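Glycinin A3B4 subunit (Glycine max, PDB 2D5F) serves as a seed storage protein of soybean, an 11S globulin with two cupin domains that assembles into hexamers. Local coordinates at residues 59-64 / 129-134; 76-81 / 123-128. All blocks are in the same frame, centred on the assembly; numbering follows the deposited sequence.

Contact 1: 59-64 / 129-134; sequences LPSYSP and VPYWTY. With CO3 (carbonate ion), chain E.
Val129 O lies 3.6 Å from Tyr62 CB, and a water that accepts from Ser63 N probably donates to it. Pro130 follows, its CG set obliquely against the Tyr62 ring, whose hydroxyl bonds Asn427 O of a second subunit. Proline, with no N-H to donate, suits this place just before the strand; its carbonyl bonds Ala81, and Pro130 CA makes a CA-H...O contact with Ser61 O (3.3 Å). Tyr131 then pairs with Ser61 as an antiparallel hydrogen-bonded pair: Tyr131 N gives to Ser61 O (2.9 Å) and Ser61 N to Tyr131 O (3.1 Å). With CG between the backbone N and the carbonyl carbon (chi1 82°), the tyrosine ring rises on the same sheet face as Ser61 OG. A water over one face of that ring accepts from Ser61 OG and donates to Leu59 O and Tyr131 O. Trp132 lays its CB against the Pro60 ring, 4.2 Å from CD. Thr133 OG1 and Tyr131 OH donate hydrogen bonds to carbonate O1 (2.5 Å) and O2 (2.9 Å); Arg50 and His58 are hydrogen-bonded to it as well. Hydroxyl donors beside basic groups are consistent with a pocket that can hold a small anion, though the carbonate probably came from the crystallisation liquor.

Contact 2: 76-81 / 123-128; sequences GAIGFA and LVIPPG
Ile78 is fully extended, CG1 anti to the backbone N (chi1 176°) and CD1 carried on outward (chi2 171°), and this reach brings its terminal methyl to Ile125 CD1 on the facing strand. Ile125 is folded instead of extended: CG1 lies beside its backbone N (chi1 -48°) and a second turn at chi2 swings CD1 inward, although its CB does not head for the partner strand. Ile78 CD1 and Ile125 CD1 meet at 3.6 Å. Ile125 CD1 also sits 3.6 Å from Phe80 CE2, coming obliquely on the ring, so that one methyl touches both the Ile78 methyl and the Phe80 ring. Leu123 adds the next contact, its CD1 at 4.3 Å from Ile78 CD1. At the other end the Pro126 and Phe80 side chains cross at about a right angle, Pro126 CD 3.8 Å from Phe80 CE2. Long branched side chains and a phenylalanine suit this place because the strand axes are 9.8 Å apart, too far for backbone pairing; the strands belong to the two facing sheets of the cupin barrel. Tyr131 and Thr133 touch Ile78 on the sheet of residues 76-80, while Val124, whose CB points away, packs on helix 362-365. The contact is thus wholly apolar in its side chains, yet it buries Val124 O, 3.6 Å from Phe80 CZ, with no hydrogen-bond partner in the model: dispersion and the hydrophobic effect bind the sheets here, and that carbonyl probably pays a desolvation cost.

In the fold
Both contacts are buried in the N-terminal cupin domain, with centres about 6 Å apart, but they tie the barrel together differently. Contact 1 works within one sheet, where main-chain bonds and waters join neighbouring strands; contact 2 works between sheets, where side chains do nearly all the bridging. Strand 131-135 connects them: it pairs with strand 56-62 in contact 1 and with strand 75-80 of contact 2, and Tyr131 CD1 packs 3.7 Å from Ile125 CG2. The turn after strand 121-125 leads straight into it. Contact 1 thus carries the polar chemistry, in its backbone bonds, waters and carbonate site, beside the apolar interior of contact 2, and both contacts reach the second subunit.

Contact 1: 59-64 / 129-134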
ATOM      1  N   LEU B  59       0.572 -37.157   6.499  1.00 20.22           N
ATOM      2  CA  LEU B  59      -0.602 -37.023   5.641  1.00 20.98           C
ATOM      3  C   LEU B  59      -1.101 -35.584   5.512  1.00 23.43           C
ATOM      4  O   LEU B  59      -1.075 -34.807   6.470  1.00 20.01           O
ATOM      5  CB  LEU B  59      -1.725 -37.932   6.143  1.00 23.37           C
ATOM      6  CG  LEU B  59      -1.340 -39.416   6.261  1.00 28.70           C
ATOM      7  CD1 LEU B  59      -2.561 -40.237   6.655  1.00 28.99           C
ATOM      8  CD2 LEU B  59      -0.772 -39.913   4.938  1.00 19.12           C
ATOM      9  N   PRO B  60      -1.575 -35.216   4.316  1.00 23.03           N
ATOM     10  CA  PRO B  60      -2.077 -33.859   4.050  1.00 21.21           C
ATOM     11  C   PRO B  60      -3.118 -33.322   5.028  1.00 21.46           C
ATOM     12  O   PRO B  60      -4.090 -34.001   5.366  1.00 19.43           O
ATOM     13  CB  PRO B  60      -2.606 -33.957   2.614  1.00 17.60           C
ATOM     14  CG  PRO B  60      -2.975 -35.407   2.477  1.00 32.20           C
ATOM     15  CD  PRO B  60      -1.831 -36.109   3.171  1.00 18.19           C
ATOM     16  N   SER B  61      -2.893 -32.091   5.482  1.00 22.35           N
ATOM     17  CA  SER B  61      -3.799 -31.432   6.413  1.00 23.55           C
ATOM     18  C   SER B  61      -3.663 -29.916   6.304  1.00 24.53           C
ATOM     19  O   SER B  61      -2.738 -29.412   5.666  1.00 21.87           O
ATOM     20  CB  SER B  61      -3.484 -31.848   7.844  1.00 19.49           C
ATOM     21  OG  SER B  61      -2.259 -31.279   8.278  1.00 20.52           O
ATOM     22  N   TYR B  62      -4.599 -29.200   6.919  1.00 19.78           N
ATOM     23  CA  TYR B  62      -4.571 -27.741   6.943  1.00 18.75           C
ATOM     24  C   TYR B  62      -5.175 -27.236   8.255  1.00 22.87           C
ATOM     25  O   TYR B  62      -5.956 -27.939   8.902  1.00 17.99           O
ATOM     26  CB  TYR B  62      -5.330 -27.147   5.751  1.00 16.01           C
ATOM     27  CG  TYR B  62      -6.801 -27.494   5.694  1.00 24.56           C
ATOM     28  CD1 TYR B  62      -7.236 -28.678   5.101  1.00 23.73           C
ATOM     29  CD2 TYR B  62      -7.764 -26.632   6.228  1.00 21.38           C
ATOM     30  CE1 TYR B  62      -8.598 -28.997   5.034  1.00 20.02           C
ATOM     31  CE2 TYR B  62      -9.122 -26.942   6.173  1.00 19.79           C
ATOM     32  CZ  TYR B  62      -9.532 -28.127   5.572  1.00 17.70           C
ATOM     33  OH  TYR B  62     -10.869 -28.443   5.514  1.00 15.87           O
ATOM     34  N   SER B  63      -4.783 -26.029   8.653  1.00 16.72           N
ATOM     35  CA  SER B  63      -5.275 -25.402   9.877  1.00 18.12           C
ATOM     36  C   SER B  63      -5.653 -23.953   9.554  1.00 18.96           C
ATOM     37  O   SER B  63      -5.092 -23.347   8.637  1.00 18.48           O
ATOM     38  CB  SER B  63      -4.205 -25.440  10.970  1.00 16.33           C
ATOM     39  OG  SER B  63      -3.926 -26.776  11.361  1.00 23.22           O
ATOM     40  N   PRO B  64      -6.603 -23.380  10.308  1.00 18.72           N
ATOM     41  CA  PRO B  64      -7.078 -22.004  10.107  1.00 15.51           C
ATOM     42  C   PRO B  64      -6.203 -20.870  10.642  1.00 20.02           C
ATOM     43  O   PRO B  64      -6.714 -19.816  11.016  1.00 22.86           O
ATOM     44  CB  PRO B  64      -8.455 -22.027  10.759  1.00 16.20           C
ATOM     45  CG  PRO B  64      -8.221 -22.912  11.942  1.00 21.28           C
ATOM     46  CD  PRO B  64      -7.382 -24.053  11.363  1.00 17.65           C
ATOM     47  N   VAL B 129      -4.354 -23.652   3.773  1.00 15.40           N
ATOM     48  CA  VAL B 129      -3.670 -24.321   2.672  1.00 20.78           C
ATOM     49  C   VAL B 129      -3.186 -25.714   3.084  1.00 21.77           C
ATOM     50  O   VAL B 129      -2.437 -25.862   4.058  1.00 19.25           O
ATOM     51  CB  VAL B 129      -2.454 -23.501   2.183  1.00 20.37           C
ATOM     52  CG1 VAL B 129      -1.698 -24.278   1.117  1.00 20.04           C
ATOM     53  CG2 VAL B 129      -2.919 -22.148   1.633  1.00 20.77           C
ATOM     54  N   PRO B 130      -3.611 -26.755   2.344  1.00 18.00           N
ATOM     55  CA  PRO B 130      -3.207 -28.135   2.646  1.00 19.81           C
ATOM     56  C   PRO B 130      -1.709 -28.331   2.417  1.00 20.24           C
ATOM     57  O   PRO B 130      -1.136 -27.755   1.492  1.00 19.67           O
ATOM     58  CB  PRO B 130      -4.014 -28.969   1.651  1.00 17.71           C
ATOM     59  CG  PRO B 130      -5.162 -28.068   1.255  1.00 21.69           C
ATOM     60  CD  PRO B 130      -4.511 -26.719   1.179  1.00 17.16           C
ATOM     61  N   TYR B 131      -1.077 -29.143   3.256  1.00 14.87           N
ATOM     62  CA  TYR B 131       0.340 -29.430   3.083  1.00 21.38           C
ATOM     63  C   TYR B 131       0.645 -30.829   3.599  1.00 21.55           C
ATOM     64  O   TYR B 131      -0.058 -31.344   4.476  1.00 21.37           O
ATOM     65  CB  TYR B 131       1.218 -28.425   3.837  1.00 21.72           C
ATOM     66  CG  TYR B 131       1.383 -28.740   5.307  1.00 27.46           C
ATOM     67  CD1 TYR B 131       0.360 -28.473   6.216  1.00 18.61           C
ATOM     68  CD2 TYR B 131       2.554 -29.336   5.786  1.00 25.33           C
ATOM     69  CE1 TYR B 131       0.498 -28.790   7.566  1.00 26.36           C
ATOM     70  CE2 TYR B 131       2.699 -29.660   7.141  1.00 24.51           C
ATOM     71  CZ  TYR B 131       1.669 -29.382   8.019  1.00 22.48           C
ATOM     72  OH  TYR B 131       1.806 -29.675   9.352  1.00 26.51           O
ATOM     73  N   TRP B 132       1.692 -31.431   3.034  1.00 22.30           N
ATOM     74  CA  TRP B 132       2.159 -32.759   3.427  1.00 23.11           C
ATOM     75  C   TRP B 132       3.683 -32.717   3.405  1.00 22.34           C
ATOM     76  O   TRP B 132       4.278 -31.921   2.677  1.00 22.14           O
ATOM     77  CB  TRP B 132       1.662 -33.839   2.458  1.00 21.16           C
ATOM     78  CG  TRP B 132       2.047 -33.613   1.024  1.00 22.65           C
ATOM     79  CD1 TRP B 132       1.314 -32.962   0.071  1.00 19.06           C
ATOM     80  CD2 TRP B 132       3.280 -33.983   0.397  1.00 26.36           C
ATOM     81  NE1 TRP B 132       2.016 -32.897  -1.109  1.00 21.70           N
ATOM     82  CE2 TRP B 132       3.228 -33.512  -0.938  1.00 24.46           C
ATOM     83  CE3 TRP B 132       4.428 -34.660   0.831  1.00 25.96           C
ATOM     84  CZ2 TRP B 132       4.281 -33.701  -1.846  1.00 26.26           C
ATOM     85  CZ3 TRP B 132       5.480 -34.849  -0.075  1.00 26.99           C
ATOM     86  CH2 TRP B 132       5.396 -34.365  -1.396  1.00 19.51           C
ATOM     87  N   THR B 133       4.315 -33.555   4.219  1.00 23.10           N
ATOM     88  CA  THR B 133       5.775 -33.599   4.271  1.00 23.77           C
ATOM     89  C   THR B 133       6.261 -35.044   4.247  1.00 26.24           C
ATOM     90  O   THR B 133       5.546 -35.955   4.665  1.00 23.16           O
ATOM     91  CB  THR B 133       6.316 -32.916   5.535  1.00 23.74           C
ATOM     92  OG1 THR B 133       5.841 -33.613   6.689  1.00 23.65           O
ATOM     93  CG2 THR B 133       5.854 -31.455   5.596  1.00 25.66           C
ATOM     94  N   TYR B 134       7.483 -35.242   3.768  1.00 24.90           N
ATOM     95  CA  TYR B 134       8.057 -36.572   3.659  1.00 26.33           C
ATOM     96  C   TYR B 134       9.548 -36.540   3.965  1.00 27.84           C
ATOM     97  O   TYR B 134      10.258 -35.630   3.540  1.00 25.49           O
ATOM     98  CB  TYR B 134       7.836 -37.105   2.241  1.00 22.98           C
ATOM     99  CG  TYR B 134       8.543 -38.405   1.946  1.00 23.62           C
ATOM    100  CD1 TYR B 134       8.100 -39.601   2.504  1.00 28.58           C
ATOM    101  CD2 TYR B 134       9.664 -38.439   1.114  1.00 27.88           C
ATOM    102  CE1 TYR B 134       8.749 -40.800   2.245  1.00 37.60           C
ATOM    103  CE2 TYR B 134      10.324 -39.639   0.847  1.00 36.36           C
ATOM    104  CZ  TYR B 134       9.860 -40.813   1.419  1.00 37.67           C
ATOM    105  OH  TYR B 134      10.505 -42.003   1.181  1.00 41.47           O
TER
HETATM  106  C   CO3 E 502       5.445 -31.427   9.555  1.00 28.82           C
HETATM  107  O1  CO3 E 502       5.135 -32.419   8.822  1.00 27.71           O
HETATM  108  O2  CO3 E 502       4.522 -30.639   9.961  1.00 45.26           O
HETATM  109  O3  CO3 E 502       6.678 -31.229   9.875  1.00 50.58           O
HETATM  110  O   HOH W   1      -0.068 -32.288   7.337  1.00 19.24           O
HETATM  111  O   HOH W   2      -2.855 -24.828   6.625  1.00 15.74           O

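Contact 2: 76-81 / 123-128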
ATOM      1  N   GLY B  76      13.946 -33.356   4.095  1.00 23.07           N
ATOM      2  CA  GLY B  76      12.774 -33.892   3.443  1.00 24.66           C
ATOM      3  C   GLY B  76      12.192 -32.945   2.421  1.00 25.67           C
ATOM      4  O   GLY B  76      12.855 -32.023   1.936  1.00 28.49           O
ATOM      5  N   ALA B  77      10.932 -33.175   2.095  1.00 28.40           N
ATOM      6  CA  ALA B  77      10.247 -32.361   1.115  1.00 25.24           C
ATOM      7  C   ALA B  77       8.857 -32.045   1.619  1.00 28.15           C
ATOM      8  O   ALA B  77       8.236 -32.852   2.304  1.00 26.02           O
ATOM      9  CB  ALA B  77      10.162 -33.109  -0.206  1.00 21.03           C
ATOM     10  N   ILE B  78       8.375 -30.858   1.280  1.00 26.84           N
ATOM     11  CA  ILE B  78       7.046 -30.441   1.674  1.00 23.13           C
ATOM     12  C   ILE B  78       6.320 -29.996   0.413  1.00 20.78           C
ATOM     13  O   ILE B  78       6.916 -29.376  -0.470  1.00 24.24           O
ATOM     14  CB  ILE B  78       7.095 -29.268   2.679  1.00 22.05           C
ATOM     15  CG1 ILE B  78       5.670 -28.792   2.992  1.00 17.77           C
ATOM     16  CG2 ILE B  78       7.951 -28.134   2.110  1.00 19.20           C
ATOM     17  CD1 ILE B  78       5.584 -27.777   4.131  1.00 19.37           C
ATOM     18  N   GLY B  79       5.041 -30.332   0.324  1.00 22.52           N
ATOM     19  CA  GLY B  79       4.260 -29.939  -0.826  1.00 21.72           C
ATOM     20  C   GLY B  79       2.961 -29.309  -0.370  1.00 24.37           C
ATOM     21  O   GLY B  79       2.344 -29.783   0.581  1.00 24.04           O
ATOM     22  N   PHE B  80       2.558 -28.226  -1.028  1.00 17.79           N
ATOM     23  CA  PHE B  80       1.313 -27.559  -0.684  1.00 20.47           C
ATOM     24  C   PHE B  80       0.313 -27.718  -1.814  1.00 17.83           C
ATOM     25  O   PHE B  80       0.680 -28.059  -2.939  1.00 25.25           O
ATOM     26  CB  PHE B  80       1.523 -26.060  -0.471  1.00 19.60           C
ATOM     27  CG  PHE B  80       2.520 -25.721   0.593  1.00 21.36           C
ATOM     28  CD1 PHE B  80       3.880 -25.739   0.317  1.00 20.09           C
ATOM     29  CD2 PHE B  80       2.095 -25.328   1.857  1.00 16.56           C
ATOM     30  CE1 PHE B  80       4.800 -25.362   1.280  1.00 24.23           C
ATOM     31  CE2 PHE B  80       3.009 -24.949   2.828  1.00 15.14           C
ATOM     32  CZ  PHE B  80       4.364 -24.964   2.540  1.00 14.15           C
ATOM     33  N   ALA B  81      -0.953 -27.462  -1.510  1.00 21.37           N
ATOM     34  CA  ALA B  81      -2.007 -27.525  -2.511  1.00 22.93           C
ATOM     35  C   ALA B  81      -2.652 -26.135  -2.588  1.00 20.51           C
ATOM     36  O   ALA B  81      -3.615 -25.856  -1.883  1.00 19.37           O
ATOM     37  CB  ALA B  81      -3.061 -28.579  -2.130  1.00 19.79           C
ATOM     38  N   LEU B 123       9.977 -23.212   7.703  1.00 21.45           N
ATOM     39  CA  LEU B 123       8.921 -23.427   6.720  1.00 25.29           C
ATOM     40  C   LEU B 123       7.712 -22.650   7.222  1.00 23.47           C
ATOM     41  O   LEU B 123       7.521 -22.506   8.432  1.00 25.81           O
ATOM     42  CB  LEU B 123       8.557 -24.918   6.624  1.00 28.63           C
ATOM     43  CG  LEU B 123       9.679 -25.965   6.553  1.00 30.22           C
ATOM     44  CD1 LEU B 123       9.068 -27.363   6.578  1.00 31.14           C
ATOM     45  CD2 LEU B 123      10.501 -25.768   5.294  1.00 30.83           C
ATOM     46  N   VAL B 124       6.895 -22.154   6.303  1.00 20.64           N
ATOM     47  CA  VAL B 124       5.704 -21.406   6.685  1.00 15.49           C
ATOM     48  C   VAL B 124       4.483 -22.034   6.034  1.00 14.04           C
ATOM     49  O   VAL B 124       4.468 -22.237   4.820  1.00 18.28           O
ATOM     50  CB  VAL B 124       5.807 -19.929   6.226  1.00 25.40           C
ATOM     51  CG1 VAL B 124       4.566 -19.164   6.642  1.00 22.46           C
ATOM     52  CG2 VAL B 124       7.058 -19.288   6.810  1.00 25.09           C
ATOM     53  N   ILE B 125       3.467 -22.353   6.832  1.00 14.31           N
ATOM     54  CA  ILE B 125       2.236 -22.940   6.299  1.00 15.11           C
ATOM     55  C   ILE B 125       1.132 -21.880   6.303  1.00 16.50           C
ATOM     56  O   ILE B 125       0.769 -21.371   7.360  1.00 18.90           O
ATOM     57  CB  ILE B 125       1.722 -24.113   7.156  1.00 14.28           C
ATOM     58  CG1 ILE B 125       2.856 -25.098   7.481  1.00 22.54           C
ATOM     59  CG2 ILE B 125       0.582 -24.812   6.419  1.00 15.72           C
ATOM     60  CD1 ILE B 125       3.534 -25.695   6.268  1.00 17.56           C
ATOM     61  N   PRO B 126       0.589 -21.528   5.124  1.00 20.01           N
ATOM     62  CA  PRO B 126      -0.477 -20.519   5.066  1.00 15.76           C
ATOM     63  C   PRO B 126      -1.788 -21.055   5.648  1.00 22.39           C
ATOM     64  O   PRO B 126      -2.050 -22.259   5.607  1.00 19.66           O
ATOM     65  CB  PRO B 126      -0.619 -20.236   3.571  1.00 14.42           C
ATOM     66  CG  PRO B 126       0.726 -20.591   3.006  1.00 18.98           C
ATOM     67  CD  PRO B 126       1.075 -21.851   3.771  1.00 18.73           C
ATOM     68  N   PRO B 127      -2.628 -20.164   6.195  1.00 19.43           N
ATOM     69  CA  PRO B 127      -3.903 -20.606   6.766  1.00 19.96           C
ATOM     70  C   PRO B 127      -4.772 -21.251   5.685  1.00 16.80           C
ATOM     71  O   PRO B 127      -4.849 -20.753   4.557  1.00 14.88           O
ATOM     72  CB  PRO B 127      -4.524 -19.310   7.289  1.00 15.08           C
ATOM     73  CG  PRO B 127      -3.331 -18.427   7.556  1.00 21.26           C
ATOM     74  CD  PRO B 127      -2.437 -18.713   6.385  1.00 19.13           C
ATOM     75  N   GLY B 128      -5.397 -22.372   6.035  1.00 19.99           N
ATOM     76  CA  GLY B 128      -6.289 -23.061   5.121  1.00 17.95           C
ATOM     77  C   GLY B 128      -5.661 -23.799   3.959  1.00 15.70           C
ATOM     78  O   GLY B 128      -6.359 -24.495   3.233  1.00 16.75           O
TER